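Local coordinates for protein Hep_Hag family (Burkholderia pseudomallei, PDB 3S6L) that probably mediates bacterial adhesion to host cells, forming the YadA-like head of a trimeric autotransporter on the cell surface, at residues A44-G48 against T49-A53; A93-G97 against Q98-A102. All blocks are in the same frame, centred on the assembly; numbering follows the deposited sequence.

Overall arrangement
Both contacts are local turns joining consecutive strands of one left-handed beta-roll, and their centres lie about 17 Å apart. One turn enters the large sheet and the other leaves it. Interaction 1 leaves short strand 45-46 and enters the large sheet at 52-54, whereas interaction 2 leaves that sheet at 94-96 and reaches strand 101-102 of a second, smaller sheet. Each pairs small alanine side chains between the two layers and places a zinc ligand in a type II turn. Interaction 1 is only partly buried, and its ligand is a carboxylate. Interaction 2 is buried, brings an aromatic ring against a neighbouring subunit, and presents a carboxamide to the metal.

Interaction 1. Residues A44-G48 against T49-A53; sequences ASASG and TDATA. With ZN (zinc ion), chain Q.
Ala53 CB sits 3.2 Å from Ser45 O, and one step nearer the bend Ala46 CB lies 4.2 Å from both Ala51 CB and Ala53 CB. These methyls fill the space between two backbones that run 152° apart, without a hydrogen bond from one segment to the other. At the bend, Gly48 to Ala51 form a type II beta turn whose third residue, Asp50, takes left-handed backbone angles (phi 59°); Ala51 CB folds back to 3.3 Å from Gly48 O. The turn is one corner of the left-handed beta-roll of YadA-like heads, carrying the chain from strand 45-46 into the large sheet at 52-54. There Thr52 packs on Leu54 of the second subunit. From the turn, the Asp50 side chain leads outward, its CG anti to the carbonyl carbon (chi1 -63°), and binds zinc through one oxygen: Asp50 OD2 is 2.3 Å from the metal, whereas OD1 stands 4.1 Å from it. Two waters and His64 NE2 also bind the ion. In the second shell, OD1 has a weak hydrogen bond with Asn36 ND2, and Asn63 OD1 is hydrogen-bonded to Thr49 N, tying the turn to the coil that supplies His64.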
ATOM      1  N   ALA A  44      17.948  12.861   2.245  1.00 24.35           N
ATOM      2  CA  ALA A  44      17.127  11.837   2.901  1.00 23.61           C
ATOM      3  C   ALA A  44      17.513  11.698   4.370  1.00 24.00           C
ATOM      4  O   ALA A  44      18.700  11.711   4.722  1.00 23.82           O
ATOM      5  CB  ALA A  44      17.255  10.495   2.202  1.00 22.98           C
ATOM      6  N   SER A  45      16.519  11.504   5.230  1.00 23.71           N
ATOM      7  CA  SER A  45      16.815  11.403   6.647  1.00 23.86           C
ATOM      8  C   SER A  45      16.098  10.234   7.347  1.00 23.69           C
ATOM      9  O   SER A  45      14.906  10.043   7.205  1.00 24.88           O
ATOM     10  CB  SER A  45      16.533  12.757   7.308  1.00 24.16           C
ATOM     11  OG  SER A  45      16.640  12.635   8.697  1.00 27.88           O
ATOM     12  N   ALA A  46      16.823   9.428   8.089  1.00 23.27           N
ATOM     13  CA  ALA A  46      16.187   8.385   8.851  1.00 23.14           C
ATOM     14  C   ALA A  46      16.674   8.486  10.312  1.00 23.62           C
ATOM     15  O   ALA A  46      17.687   7.889  10.680  1.00 22.78           O
ATOM     16  CB  ALA A  46      16.515   7.009   8.244  1.00 22.80           C
ATOM     17  N   SER A  47      15.960   9.256  11.137  1.00 23.96           N
ATOM     18  CA  SER A  47      16.426   9.499  12.502  1.00 24.82           C
ATOM     19  C   SER A  47      15.760   8.640  13.579  1.00 25.16           C
ATOM     20  O   SER A  47      16.278   8.568  14.688  1.00 26.07           O
ATOM     21  CB  SER A  47      16.330  10.996  12.870  1.00 25.39           C
ATOM     22  OG  SER A  47      14.978  11.404  13.013  1.00 24.89           O
ATOM     23  N   GLY A  48      14.625   8.002  13.269  1.00 24.75           N
ATOM     24  CA  GLY A  48      13.915   7.166  14.262  1.00 25.01           C
ATOM     25  C   GLY A  48      14.654   5.842  14.409  1.00 25.20           C
ATOM     26  O   GLY A  48      15.465   5.501  13.564  1.00 25.33           O
ATOM     27  N   THR A  49      14.394   5.068  15.449  1.00 25.35           N
ATOM     28  CA  THR A  49      15.035   3.747  15.498  1.00 26.16           C
ATOM     29  C   THR A  49      14.435   2.819  14.412  1.00 24.36           C
ATOM     30  O   THR A  49      13.238   2.877  14.173  1.00 23.81           O
ATOM     31  CB  THR A  49      14.917   3.111  16.877  1.00 27.32           C
ATOM     32  OG1 THR A  49      13.523   2.956  17.206  1.00 31.86           O
ATOM     33  CG2 THR A  49      15.598   3.998  17.949  1.00 28.89           C
ATOM     34  N   ASP A  50      15.265   1.998  13.752  1.00 23.75           N
ATOM     35  CA  ASP A  50      14.795   1.005  12.763  1.00 22.78           C
ATOM     36  C   ASP A  50      14.040   1.697  11.610  1.00 21.87           C
ATOM     37  O   ASP A  50      13.027   1.212  11.113  1.00 21.59           O
ATOM     38  CB  ASP A  50      13.924  -0.085  13.441  1.00 23.64           C
ATOM     39  CG  ASP A  50      14.709  -0.939  14.489  1.00 27.01           C
ATOM     40  OD1 ASP A  50      15.939  -0.804  14.570  1.00 29.69           O
ATOM     41  OD2 ASP A  50      14.114  -1.765  15.238  1.00 31.23           O
ATOM     42  N   ALA A  51      14.544   2.844  11.177  1.00 21.18           N
ATOM     43  CA  ALA A  51      13.769   3.701  10.290  1.00 20.10           C
ATOM     44  C   ALA A  51      14.327   3.605   8.882  1.00 19.61           C
ATOM     45  O   ALA A  51      15.512   3.336   8.714  1.00 20.18           O
ATOM     46  CB  ALA A  51      13.776   5.150  10.792  1.00 18.94           C
ATOM     47  N   THR A  52      13.479   3.822   7.880  1.00 18.68           N
ATOM     48  CA  THR A  52      13.885   3.640   6.481  1.00 18.35           C
ATOM     49  C   THR A  52      13.314   4.769   5.642  1.00 18.28           C
ATOM     50  O   THR A  52      12.102   4.956   5.598  1.00 18.84           O
ATOM     51  CB  THR A  52      13.381   2.296   5.931  1.00 18.45           C
ATOM     52  OG1 THR A  52      13.879   1.211   6.737  1.00 18.13           O
ATOM     53  CG2 THR A  52      13.801   2.098   4.473  1.00 18.02           C
ATOM     54  N   ALA A  53      14.192   5.533   5.000  1.00 18.48           N
ATOM     55  CA  ALA A  53      13.802   6.682   4.166  1.00 18.51           C
ATOM     56  C   ALA A  53      14.392   6.528   2.773  1.00 18.63           C
ATOM     57  O   ALA A  53      15.596   6.278   2.618  1.00 19.28           O
ATOM     58  CB  ALA A  53      14.306   8.000   4.786  1.00 18.80           C
TER
HETATM   59 ZN    ZN Q 185      12.947  -1.770  17.174  1.00 37.23          ZN
HETATM   60  O   HOH W   1      11.832  -2.299  19.228  1.00 15.62           O
HETATM   61  O   HOH W   2      12.002  -3.713  16.368  1.00 21.26           O

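Interaction 2. Residues A93-G97 against Q98-A102. With ZN (zinc ion), chain R.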
ATOM      1  N   ALA A  93       0.150   4.890  11.905  1.00 17.96           N
ATOM      2  CA  ALA A  93      -0.485   5.401  10.686  1.00 17.41           C
ATOM      3  C   ALA A  93       0.233   4.948   9.423  1.00 17.58           C
ATOM      4  O   ALA A  93       1.477   4.908   9.395  1.00 17.28           O
ATOM      5  CB  ALA A  93      -0.582   6.904  10.717  1.00 16.27           C
ATOM      6  N   SER A  94      -0.555   4.630   8.375  1.00 16.70           N
ATOM      7  CA  SER A  94      -0.028   4.151   7.105  1.00 16.10           C
ATOM      8  C   SER A  94      -0.687   4.857   5.933  1.00 16.61           C
ATOM      9  O   SER A  94      -1.928   4.805   5.782  1.00 16.55           O
ATOM     10  CB  SER A  94      -0.253   2.635   6.963  1.00 16.27           C
ATOM     11  OG  SER A  94       0.188   1.929   8.112  1.00 16.09           O
ATOM     12  N   ALA A  95       0.137   5.512   5.105  1.00 16.41           N
ATOM     13  CA  ALA A  95      -0.355   6.272   3.951  1.00 16.09           C
ATOM     14  C   ALA A  95       0.309   5.761   2.683  1.00 16.34           C
ATOM     15  O   ALA A  95       1.531   5.654   2.601  1.00 17.22           O
ATOM     16  CB  ALA A  95      -0.081   7.733   4.132  1.00 14.88           C
ATOM     17  N   PHE A  96      -0.525   5.442   1.702  1.00 17.11           N
ATOM     18  CA  PHE A  96      -0.114   4.948   0.402  1.00 16.66           C
ATOM     19  C   PHE A  96      -0.738   5.795  -0.703  1.00 16.72           C
ATOM     20  O   PHE A  96      -1.970   5.905  -0.808  1.00 15.97           O
ATOM     21  CB  PHE A  96      -0.522   3.486   0.212  1.00 16.17           C
ATOM     22  CG  PHE A  96      -0.087   2.918  -1.133  1.00 18.44           C
ATOM     23  CD1 PHE A  96       1.278   2.656  -1.399  1.00 17.79           C
ATOM     24  CD2 PHE A  96      -1.019   2.693  -2.152  1.00 16.77           C
ATOM     25  CE1 PHE A  96       1.705   2.168  -2.663  1.00 17.64           C
ATOM     26  CE2 PHE A  96      -0.607   2.198  -3.397  1.00 18.10           C
ATOM     27  CZ  PHE A  96       0.759   1.930  -3.657  1.00 17.01           C
ATOM     28  N   GLY A  97       0.120   6.383  -1.533  1.00 16.47           N
ATOM     29  CA  GLY A  97      -0.336   7.106  -2.688  1.00 16.68           C
ATOM     30  C   GLY A  97       0.212   8.509  -2.612  1.00 17.60           C
ATOM     31  O   GLY A  97       0.467   9.014  -1.507  1.00 17.82           O
ATOM     32  N   GLN A  98       0.399   9.140  -3.766  1.00 16.68           N
ATOM     33  CA  GLN A  98       0.988  10.463  -3.793  1.00 18.06           C
ATOM     34  C   GLN A  98       0.112  11.432  -2.977  1.00 18.50           C
ATOM     35  O   GLN A  98      -1.118  11.450  -3.168  1.00 18.96           O
ATOM     36  CB  GLN A  98       1.152  10.930  -5.261  1.00 17.96           C
ATOM     37  CG  GLN A  98       2.034  12.179  -5.441  1.00 18.71           C
ATOM     38  CD  GLN A  98       1.199  13.449  -5.538  1.00 22.58           C
ATOM     39  OE1 GLN A  98       0.122  13.417  -6.140  1.00 24.55           O
ATOM     40  NE2 GLN A  98       1.690  14.580  -4.961  1.00 18.34           N
ATOM     41  N   GLY A  99       0.724  12.205  -2.068  1.00 18.63           N
ATOM     42  CA  GLY A  99      -0.010  13.235  -1.266  1.00 18.53           C
ATOM     43  C   GLY A  99      -1.043  12.654  -0.304  1.00 19.40           C
ATOM     44  O   GLY A  99      -1.952  13.361   0.162  1.00 20.39           O
ATOM     45  N   ALA A 100      -0.938  11.351  -0.021  1.00 18.56           N
ATOM     46  CA  ALA A 100      -1.855  10.685   0.886  1.00 18.33           C
ATOM     47  C   ALA A 100      -1.436  11.079   2.304  1.00 18.38           C
ATOM     48  O   ALA A 100      -0.251  11.246   2.571  1.00 17.95           O
ATOM     49  CB  ALA A 100      -1.788   9.166   0.721  1.00 16.94           C
ATOM     50  N   LEU A 101      -2.403  11.221   3.202  1.00 17.77           N
ATOM     51  CA  LEU A 101      -2.083  11.614   4.589  1.00 18.76           C
ATOM     52  C   LEU A 101      -2.863  10.736   5.570  1.00 17.97           C
ATOM     53  O   LEU A 101      -4.085  10.670   5.498  1.00 18.71           O
ATOM     54  CB  LEU A 101      -2.371  13.099   4.852  1.00 18.10           C
ATOM     55  CG  LEU A 101      -2.177  13.614   6.286  1.00 20.92           C
ATOM     56  CD1 LEU A 101      -0.678  13.705   6.675  1.00 18.40           C
ATOM     57  CD2 LEU A 101      -2.874  14.984   6.494  1.00 16.65           C
ATOM     58  N   ALA A 102      -2.152  10.023   6.432  1.00 17.06           N
ATOM     59  CA  ALA A 102      -2.792   9.250   7.468  1.00 17.45           C
ATOM     60  C   ALA A 102      -2.327   9.911   8.761  1.00 18.42           C
ATOM     61  O   ALA A 102      -1.219   9.651   9.236  1.00 17.73           O
ATOM     62  CB  ALA A 102      -2.340   7.774   7.395  1.00 16.25           C
TER
HETATM   63 ZN    ZN R 186      -1.051  15.040  -6.737  1.00 46.81          ZN
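Ala100 N approaches the flat carbonyl group of Gly97 obliquely, 46° out of its plane, and the hydrogen bond, 3.1 Å from Ala100 N to Gly97 O with an N-H...O angle of 150°, closes a type II beta turn. This turn joins the two layers of the left-handed beta-roll, strands 94-96 and 101-102. Phe96 and Gln98 both start out from the backbone facing away from the opposite segment, although Gln98 CB still touches Gly97 C. The Phe96 ring, its CG anti to the backbone N (chi1 -179°), packs against Leu110 of its own chain and Ala95 of the third subunit, so strand 94-96 belongs to the trimer interface. Between the layers the packing is made by methyls. Ala95 CB lies 4.1 Å from Ala100 CB and 4.0 Å from Ala102 CB, while Ala93 CB comes within 3.2 Å of Ala102 O. Gly99 has a positive phi, as the third residue of the type II turn. A bend in the Gln98 chain at chi2 brings its carboxamide to the metal. The group is held at both ends: Gln98 NE2 is hydrogen-bonded to Gln84 OE1, and Gln98 OE1 binds zinc at 2.1 Å, where His113 NE2 is a further ligand.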